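Local coordinates for protein putative esterase aq_1494 (Aquifex aeolicus, PDB 2EGR) that probably hydrolyses fatty acyl-CoA thioesters, as a putative esterase of the 4-hydroxybenzoyl-CoA thioesterase family with the hot-dog fold, at residues Ile19-Tyr25 and Tyr63-Phe68; Leu82-Phe87 and Ile115-Pro119. All blocks are in the same frame, centred on the assembly; numbering follows the deposited sequence.

Contact 1 (Ile19-Tyr25 and Tyr63-Phe68)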
ATOM      1  N   ILE A  19       4.939   2.299  13.946  1.00 17.20           N
ATOM      2  CA  ILE A  19       6.171   1.929  13.249  1.00 17.08           C
ATOM      3  C   ILE A  19       5.935   1.731  11.771  1.00 16.58           C
ATOM      4  O   ILE A  19       4.798   1.556  11.337  1.00 16.45           O
ATOM      5  CB  ILE A  19       6.822   0.620  13.832  1.00 17.11           C
ATOM      6  CG1 ILE A  19       5.931  -0.621  13.561  1.00 16.45           C
ATOM      7  CG2 ILE A  19       7.132   0.831  15.325  1.00 19.66           C
ATOM      8  CD1 ILE A  19       6.507  -1.946  14.115  1.00 18.73           C
ATOM      9  N   VAL A  20       7.005   1.671  11.001  1.00 14.56           N
ATOM     10  CA  VAL A  20       6.878   1.262   9.594  1.00 15.16           C
ATOM     11  C   VAL A  20       6.427  -0.202   9.480  1.00 14.63           C
ATOM     12  O   VAL A  20       7.052  -1.116  10.045  1.00 14.14           O
ATOM     13  CB  VAL A  20       8.167   1.496   8.809  1.00 15.12           C
ATOM     14  CG1 VAL A  20       8.036   0.974   7.366  1.00 14.87           C
ATOM     15  CG2 VAL A  20       8.452   3.001   8.805  1.00 14.66           C
ATOM     16  N   HIS A  21       5.339  -0.421   8.722  1.00 13.32           N
ATOM     17  CA  HIS A  21       4.830  -1.774   8.582  1.00 14.35           C
ATOM     18  C   HIS A  21       5.902  -2.688   7.938  1.00 14.39           C
ATOM     19  O   HIS A  21       6.571  -2.290   6.973  1.00 13.92           O
ATOM     20  CB  HIS A  21       3.542  -1.799   7.739  1.00 13.45           C
ATOM     21  CG  HIS A  21       2.905  -3.155   7.690  1.00 14.58           C
ATOM     22  ND1 HIS A  21       2.032  -3.619   8.664  1.00 18.21           N
ATOM     23  CD2 HIS A  21       3.035  -4.155   6.792  1.00 12.45           C
ATOM     24  CE1 HIS A  21       1.661  -4.854   8.359  1.00 15.45           C
ATOM     25  NE2 HIS A  21       2.251  -5.200   7.229  1.00 19.42           N
ATOM     26  N   HIS A  22       6.047  -3.926   8.427  1.00 14.66           N
ATOM     27  CA  HIS A  22       7.120  -4.803   7.932  1.00 14.70           C
ATOM     28  C   HIS A  22       7.142  -5.021   6.406  1.00 14.22           C
ATOM     29  O   HIS A  22       8.202  -5.199   5.807  1.00 14.15           O
ATOM     30  CB  HIS A  22       7.148  -6.158   8.671  1.00 15.57           C
ATOM     31  CG  HIS A  22       5.929  -7.014   8.448  1.00 14.18           C
ATOM     32  ND1 HIS A  22       4.783  -6.881   9.202  1.00 19.50           N
ATOM     33  CD2 HIS A  22       5.692  -8.020   7.580  1.00 19.61           C
ATOM     34  CE1 HIS A  22       3.892  -7.773   8.802  1.00 19.94           C
ATOM     35  NE2 HIS A  22       4.422  -8.481   7.820  1.00 20.32           N
ATOM     36  N   SER A  23       5.958  -4.998   5.759  1.00 13.64           N
ATOM     37  CA  SER A  23       5.877  -5.258   4.363  1.00 13.27           C
ATOM     38  C   SER A  23       6.500  -4.112   3.547  1.00 13.33           C
ATOM     39  O   SER A  23       6.853  -4.319   2.421  1.00 14.23           O
ATOM     40  CB  SER A  23       4.412  -5.443   3.928  1.00 13.08           C
ATOM     41  OG  SER A  23       3.695  -4.218   4.048  1.00 14.98           O
ATOM     42  N   ASN A  24       6.570  -2.913   4.120  1.00 12.06           N
ATOM     43  CA  ASN A  24       7.070  -1.743   3.378  1.00 13.74           C
ATOM     44  C   ASN A  24       8.587  -1.799   3.232  1.00 12.76           C
ATOM     45  O   ASN A  24       9.140  -1.151   2.350  1.00 12.61           O
ATOM     46  CB  ASN A  24       6.664  -0.426   4.070  1.00 11.72           C
ATOM     47  CG  ASN A  24       5.159  -0.123   3.915  1.00 16.35           C
ATOM     48  OD1 ASN A  24       4.519   0.487   4.785  1.00 17.55           O
ATOM     49  ND2 ASN A  24       4.623  -0.525   2.816  1.00 10.81           N
ATOM     50  N   TYR A  25       9.260  -2.547   4.102  1.00 13.42           N
ATOM     51  CA  TYR A  25      10.730  -2.711   3.944  1.00 14.25           C
ATOM     52  C   TYR A  25      11.070  -3.292   2.598  1.00 14.20           C
ATOM     53  O   TYR A  25      12.019  -2.838   1.960  1.00 14.38           O
ATOM     54  CB  TYR A  25      11.351  -3.522   5.106  1.00 13.74           C
ATOM     55  CG  TYR A  25      11.404  -2.800   6.417  1.00 16.12           C
ATOM     56  CD1 TYR A  25      12.648  -2.378   6.944  1.00 15.12           C
ATOM     57  CD2 TYR A  25      10.235  -2.535   7.165  1.00 15.03           C
ATOM     58  CE1 TYR A  25      12.719  -1.722   8.161  1.00 17.84           C
ATOM     59  CE2 TYR A  25      10.282  -1.852   8.424  1.00 16.17           C
ATOM     60  CZ  TYR A  25      11.552  -1.474   8.911  1.00 16.98           C
ATOM     61  OH  TYR A  25      11.662  -0.832  10.114  1.00 16.40           O
ATOM     62  N   TYR A  63      14.178  -8.027  11.477  1.00 21.78           N
ATOM     63  CA  TYR A  63      13.794  -6.748  12.037  1.00 22.39           C
ATOM     64  C   TYR A  63      14.357  -6.599  13.438  1.00 23.65           C
ATOM     65  O   TYR A  63      13.983  -7.327  14.369  1.00 23.99           O
ATOM     66  CB  TYR A  63      12.259  -6.583  12.035  1.00 21.93           C
ATOM     67  CG  TYR A  63      11.610  -6.738  10.664  1.00 22.44           C
ATOM     68  CD1 TYR A  63      11.324  -5.616   9.880  1.00 22.09           C
ATOM     69  CD2 TYR A  63      11.289  -8.001  10.162  1.00 21.06           C
ATOM     70  CE1 TYR A  63      10.731  -5.758   8.604  1.00 21.38           C
ATOM     71  CE2 TYR A  63      10.730  -8.169   8.893  1.00 22.41           C
ATOM     72  CZ  TYR A  63      10.441  -7.025   8.117  1.00 20.07           C
ATOM     73  OH  TYR A  63       9.873  -7.185   6.885  1.00 17.94           O
ATOM     74  N   LYS A  64      15.275  -5.656  13.603  1.00 23.53           N
ATOM     75  CA  LYS A  64      15.967  -5.502  14.882  1.00 24.72           C
ATOM     76  C   LYS A  64      15.435  -4.342  15.722  1.00 23.73           C
ATOM     77  O   LYS A  64      15.213  -4.494  16.915  1.00 24.14           O
ATOM     78  CB  LYS A  64      17.493  -5.378  14.665  1.00 24.82           C
ATOM     79  CG  LYS A  64      18.063  -6.401  13.695  1.00 25.49           C
ATOM     80  CD  LYS A  64      19.506  -6.024  13.252  1.00 27.33           C
ATOM     81  CE  LYS A  64      20.111  -7.119  12.354  1.00 28.86           C
ATOM     82  NZ  LYS A  64      20.410  -8.400  13.110  1.00 30.46           N
ATOM     83  N   LYS A  65      15.244  -3.175  15.103  1.00 22.88           N
ATOM     84  CA  LYS A  65      14.687  -2.010  15.752  1.00 21.71           C
ATOM     85  C   LYS A  65      13.690  -1.358  14.776  1.00 20.35           C
ATOM     86  O   LYS A  65      13.900  -1.407  13.580  1.00 19.37           O
ATOM     87  CB  LYS A  65      15.793  -1.001  16.102  1.00 23.66           C
ATOM     88  CG  LYS A  65      16.895  -1.521  17.090  1.00 25.26           C
ATOM     89  CD  LYS A  65      16.391  -1.482  18.543  1.00 32.34           C
ATOM     90  CE  LYS A  65      17.341  -2.197  19.532  1.00 32.71           C
ATOM     91  NZ  LYS A  65      17.199  -1.626  20.927  1.00 38.97           N
ATOM     92  N   PRO A  66      12.651  -0.706  15.290  1.00 21.09           N
ATOM     93  CA  PRO A  66      11.655  -0.132  14.369  1.00 20.02           C
ATOM     94  C   PRO A  66      12.125   1.158  13.700  1.00 20.01           C
ATOM     95  O   PRO A  66      13.060   1.788  14.176  1.00 20.08           O
ATOM     96  CB  PRO A  66      10.482   0.185  15.291  1.00 20.87           C
ATOM     97  CG  PRO A  66      11.133   0.520  16.588  1.00 21.41           C
ATOM     98  CD  PRO A  66      12.271  -0.487  16.696  1.00 20.19           C
ATOM     99  N   LEU A  67      11.430   1.537  12.625  1.00 19.25           N
ATOM    100  CA  LEU A  67      11.535   2.858  12.031  1.00 18.40           C
ATOM    101  C   LEU A  67      10.211   3.587  12.316  1.00 17.95           C
ATOM    102  O   LEU A  67       9.134   2.961  12.302  1.00 16.88           O
ATOM    103  CB  LEU A  67      11.798   2.746  10.533  1.00 17.94           C
ATOM    104  CG  LEU A  67      13.191   2.289  10.040  1.00 18.38           C
ATOM    105  CD1 LEU A  67      13.102   2.066   8.547  1.00 20.80           C
ATOM    106  CD2 LEU A  67      14.240   3.337  10.382  1.00 20.21           C
ATOM    107  N   PHE A  68      10.315   4.887  12.579  1.00 17.54           N
ATOM    108  CA  PHE A  68       9.191   5.728  12.951  1.00 17.34           C
ATOM    109  C   PHE A  68       8.938   6.728  11.840  1.00 16.06           C
ATOM    110  O   PHE A  68       9.808   6.967  11.012  1.00 16.07           O
ATOM    111  CB  PHE A  68       9.506   6.502  14.249  1.00 18.60           C
ATOM    112  CG  PHE A  68       9.885   5.613  15.406  1.00 19.56           C
ATOM    113  CD1 PHE A  68       9.056   4.595  15.814  1.00 22.50           C
ATOM    114  CD2 PHE A  68      11.095   5.811  16.086  1.00 23.59           C
ATOM    115  CE1 PHE A  68       9.418   3.732  16.906  1.00 23.81           C
ATOM    116  CE2 PHE A  68      11.459   4.981  17.168  1.00 21.59           C
ATOM    117  CZ  PHE A  68      10.619   3.949  17.573  1.00 23.24           C
TER
HETATM  118  O   HOH W   1       9.408  -0.622  11.472  1.00 18.08           O
HETATM  119  O   HOH W   2      12.776  -2.969  11.721  1.00 23.71           O

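Contact 2 (Leu82-Phe87 and Ile115-Pro119)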
ATOM      1  N   LEU A  82      26.292 -13.603  -8.128  1.00 35.81           N
ATOM      2  CA  LEU A  82      25.956 -13.393  -9.532  1.00 36.56           C
ATOM      3  C   LEU A  82      26.323 -14.632 -10.353  1.00 37.30           C
ATOM      4  O   LEU A  82      27.509 -14.921 -10.546  1.00 37.38           O
ATOM      5  CB  LEU A  82      26.664 -12.129 -10.068  1.00 36.09           C
ATOM      6  CG  LEU A  82      26.399 -11.619 -11.490  1.00 36.46           C
ATOM      7  CD1 LEU A  82      24.946 -11.188 -11.700  1.00 34.23           C
ATOM      8  CD2 LEU A  82      27.370 -10.472 -11.858  1.00 36.72           C
ATOM      9  N   SER A  83      25.314 -15.357 -10.835  1.00 38.04           N
ATOM     10  CA  SER A  83      25.547 -16.556 -11.652  1.00 38.85           C
ATOM     11  C   SER A  83      25.007 -16.364 -13.058  1.00 39.28           C
ATOM     12  O   SER A  83      24.531 -15.286 -13.401  1.00 39.48           O
ATOM     13  CB  SER A  83      24.925 -17.798 -11.003  1.00 39.32           C
ATOM     14  OG  SER A  83      23.510 -17.837 -11.165  1.00 39.87           O
ATOM     15  N   ARG A  84      25.090 -17.403 -13.886  1.00 39.67           N
ATOM     16  CA  ARG A  84      24.583 -17.307 -15.248  1.00 40.24           C
ATOM     17  C   ARG A  84      23.132 -16.820 -15.270  1.00 39.22           C
ATOM     18  O   ARG A  84      22.762 -15.975 -16.091  1.00 39.40           O
ATOM     19  CB  ARG A  84      24.703 -18.647 -15.995  1.00 40.13           C
ATOM     20  CG  ARG A  84      24.524 -18.471 -17.485  1.00 41.66           C
ATOM     21  CD  ARG A  84      24.553 -19.761 -18.296  1.00 42.04           C
ATOM     22  NE  ARG A  84      24.195 -19.448 -19.680  1.00 46.05           N
ATOM     23  CZ  ARG A  84      23.659 -20.300 -20.549  1.00 48.79           C
ATOM     24  NH1 ARG A  84      23.401 -21.554 -20.198  1.00 49.61           N
ATOM     25  NH2 ARG A  84      23.368 -19.885 -21.778  1.00 49.34           N
ATOM     26  N   PHE A  85      22.324 -17.340 -14.347  1.00 38.65           N
ATOM     27  CA  PHE A  85      20.881 -17.107 -14.382  1.00 37.86           C
ATOM     28  C   PHE A  85      20.299 -16.205 -13.296  1.00 36.70           C
ATOM     29  O   PHE A  85      19.218 -15.648 -13.491  1.00 37.04           O
ATOM     30  CB  PHE A  85      20.134 -18.447 -14.371  1.00 38.99           C
ATOM     31  CG  PHE A  85      20.259 -19.220 -15.649  1.00 39.86           C
ATOM     32  CD1 PHE A  85      19.493 -18.883 -16.762  1.00 40.97           C
ATOM     33  CD2 PHE A  85      21.145 -20.288 -15.739  1.00 41.36           C
ATOM     34  CE1 PHE A  85      19.617 -19.597 -17.952  1.00 42.36           C
ATOM     35  CE2 PHE A  85      21.272 -21.001 -16.927  1.00 41.25           C
ATOM     36  CZ  PHE A  85      20.507 -20.661 -18.024  1.00 40.72           C
ATOM     37  N   THR A  86      20.984 -16.102 -12.158  1.00 34.61           N
ATOM     38  CA  THR A  86      20.439 -15.438 -10.968  1.00 33.00           C
ATOM     39  C   THR A  86      21.416 -14.443 -10.339  1.00 31.38           C
ATOM     40  O   THR A  86      22.609 -14.476 -10.635  1.00 31.38           O
ATOM     41  CB  THR A  86      20.009 -16.467  -9.860  1.00 33.30           C
ATOM     42  OG1 THR A  86      21.157 -16.978  -9.183  1.00 34.86           O
ATOM     43  CG2 THR A  86      19.183 -17.626 -10.441  1.00 32.82           C
ATOM     44  N   PHE A  87      20.892 -13.572  -9.472  1.00 28.43           N
ATOM     45  CA  PHE A  87      21.712 -12.724  -8.609  1.00 27.04           C
ATOM     46  C   PHE A  87      21.009 -12.462  -7.292  1.00 25.56           C
ATOM     47  O   PHE A  87      19.767 -12.534  -7.230  1.00 24.29           O
ATOM     48  CB  PHE A  87      22.086 -11.401  -9.302  1.00 27.20           C
ATOM     49  CG  PHE A  87      20.900 -10.593  -9.787  1.00 26.71           C
ATOM     50  CD1 PHE A  87      20.390  -9.548  -9.015  1.00 26.93           C
ATOM     51  CD2 PHE A  87      20.337 -10.845 -11.043  1.00 25.78           C
ATOM     52  CE1 PHE A  87      19.316  -8.773  -9.495  1.00 24.79           C
ATOM     53  CE2 PHE A  87      19.252 -10.092 -11.521  1.00 27.02           C
ATOM     54  CZ  PHE A  87      18.743  -9.049 -10.737  1.00 25.84           C
ATOM     55  N   ILE A 115      12.860 -18.315 -18.847  1.00 47.15           N
ATOM     56  CA  ILE A 115      14.026 -17.895 -18.075  1.00 46.93           C
ATOM     57  C   ILE A 115      15.229 -17.741 -19.025  1.00 46.65           C
ATOM     58  O   ILE A 115      15.559 -18.670 -19.775  1.00 46.41           O
ATOM     59  CB  ILE A 115      14.349 -18.904 -16.939  1.00 47.05           C
ATOM     60  CG1 ILE A 115      13.237 -18.902 -15.880  1.00 47.80           C
ATOM     61  CG2 ILE A 115      15.718 -18.587 -16.272  1.00 47.53           C
ATOM     62  CD1 ILE A 115      13.231 -20.128 -14.980  1.00 48.38           C
ATOM     63  N   VAL A 116      15.862 -16.565 -19.010  1.00 45.58           N
ATOM     64  CA  VAL A 116      17.067 -16.328 -19.817  1.00 45.03           C
ATOM     65  C   VAL A 116      18.281 -16.151 -18.916  1.00 44.33           C
ATOM     66  O   VAL A 116      18.148 -15.730 -17.772  1.00 44.34           O
ATOM     67  CB  VAL A 116      16.929 -15.098 -20.773  1.00 44.77           C
ATOM     68  CG1 VAL A 116      15.796 -15.312 -21.782  1.00 45.14           C
ATOM     69  CG2 VAL A 116      16.743 -13.780 -19.991  1.00 44.86           C
ATOM     70  N   SER A 117      19.466 -16.491 -19.419  1.00 43.95           N
ATOM     71  CA  SER A 117      20.689 -16.167 -18.694  1.00 43.29           C
ATOM     72  C   SER A 117      20.830 -14.650 -18.714  1.00 42.80           C
ATOM     73  O   SER A 117      20.320 -13.990 -19.618  1.00 42.57           O
ATOM     74  CB  SER A 117      21.905 -16.850 -19.322  1.00 43.82           C
ATOM     75  OG  SER A 117      22.070 -16.434 -20.667  1.00 43.91           O
ATOM     76  N   ILE A 118      21.492 -14.100 -17.706  1.00 43.01           N
ATOM     77  CA  ILE A 118      21.590 -12.650 -17.555  1.00 43.07           C
ATOM     78  C   ILE A 118      22.443 -12.052 -18.684  1.00 43.87           C
ATOM     79  O   ILE A 118      23.593 -12.441 -18.837  1.00 44.30           O
ATOM     80  CB  ILE A 118      22.183 -12.271 -16.176  1.00 42.62           C
ATOM     81  CG1 ILE A 118      21.307 -12.824 -15.037  1.00 41.60           C
ATOM     82  CG2 ILE A 118      22.351 -10.754 -16.067  1.00 41.21           C
ATOM     83  CD1 ILE A 118      21.992 -12.818 -13.715  1.00 39.18           C
ATOM     84  N   PRO A 119      21.876 -11.119 -19.478  1.00 44.46           N
ATOM     85  CA  PRO A 119      22.612 -10.478 -20.584  1.00 44.87           C
ATOM     86  C   PRO A 119      23.919  -9.847 -20.105  1.00 45.48           C
ATOM     87  O   PRO A 119      23.973  -9.328 -18.990  1.00 45.18           O
ATOM     88  CB  PRO A 119      21.641  -9.400 -21.071  1.00 44.92           C
ATOM     89  CG  PRO A 119      20.284  -9.928 -20.697  1.00 44.70           C
ATOM     90  CD  PRO A 119      20.492 -10.614 -19.382  1.00 44.72           C
TER
HETATM   91  O   HOH W   3      24.772 -14.733 -17.723  1.00 34.85           O

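Contact 1 (Ile19-Tyr25 and Tyr63-Phe68)
The edge of Tyr63 is set against one face of Tyr25 in a T-shaped stack, with ring centroids 5.1 Å apart and planes at 87°. Tyr63 CE1 makes the touch, 3.6 Å from Tyr25 CD2 and displaced toward the rim of the ring. At the edge of Tyr25, in its plane, lie Val20 O, His21 O and a water that bridges Tyr25 OH to Val20 O and Leu67 N; a second water, in the plane of Tyr63 at its edge, joins Tyr25 OH to Lys65 O. Tyr63 OH donates to His22 O at 2.8 Å, from above the carbonyl plane. An alanine in place of Tyr63 has neither ring nor hydroxyl, and would probably open a gap over the face of Tyr25 and leave His22 O without this donor. Val20 N donates to Leu67 O at 2.8 Å, and the side chains of Val20 and Leu67 lie side by side. Ile19 presses CG2 tightly onto Pro66 CB at 3.4 Å. Ile19 also neighbours Asp15, the predicted catalytic residue, which is hydrogen-bonded to His21. In this hot-dog domain, the loop and first turn of the long helix meet the end of strand 52-63 and the loop that follows it, close to the predicted active site.

Contact 2 (Leu82-Phe87 and Ile115-Pro119)
Ile118 inserts its side chain among the carbonyls of the turn Ser83-Thr86. Ile118 CB lies 3.7 Å from Arg84 O. CG1, anti to the carbonyl carbon of Ile118 (chi1 -59°) and therefore beside its backbone N, turns in over the turn and comes 3.6 Å from the same Arg84 O, with Phe85 O a little farther off. At the tip, Ile118 CD1 has both Ser83 O and Thr86 O close by, and it also meets carbon: Ile118 CD1 approaches Phe87 CD2 at the edge of that ring, at 3.7 Å, and Leu82 CD1 at 3.9 Å. At the root of the side chain, Ile118 N donates to Arg84 O at 2.8 Å in a nearly straight bond (169°). A water donates to both Arg84 O and Ile118 O, so the Arg84 carbonyl is gripped twice. Next to it along the chain, Ser117 CB sits over one face of the Phe85 ring in a CH-pi contact, 4.2 Å from the centroid, and Arg84 NE passes 3.5 Å from the same Ser117 CB. Ile115 CG2 adds an apolar touch to Phe85. Leu123 of helix 120-126 packs on both Leu82 and Ile118. The beta-hairpin turn joining strands 72-82 and 86-95, closed by a bond from Ser83 N to Thr86 O, here packs against the segment that leads to Pro119, the N-cap of the C-terminal helix.

From the N terminus, the chain runs through strand 3-8 to residues 19-25, enters helix 22-39, and passes helix 44-50 and strand 52-63 before contact 1 closes a loop of 37 residues at 63-68. Strand 72-82 then leads to the hairpin turn where contact 2 opens; it closes at 115-119 after 27 residues that are mostly strand. The two loops therefore follow in series, neither nested nor crossed. Their centres lie 31 Å apart on opposite sides of the chain's centre. Contact 1 ties the start of the long helix to the loop between strands 52-63 and 72-82, and contact 2 ties a hairpin to the approach to helix 120-126.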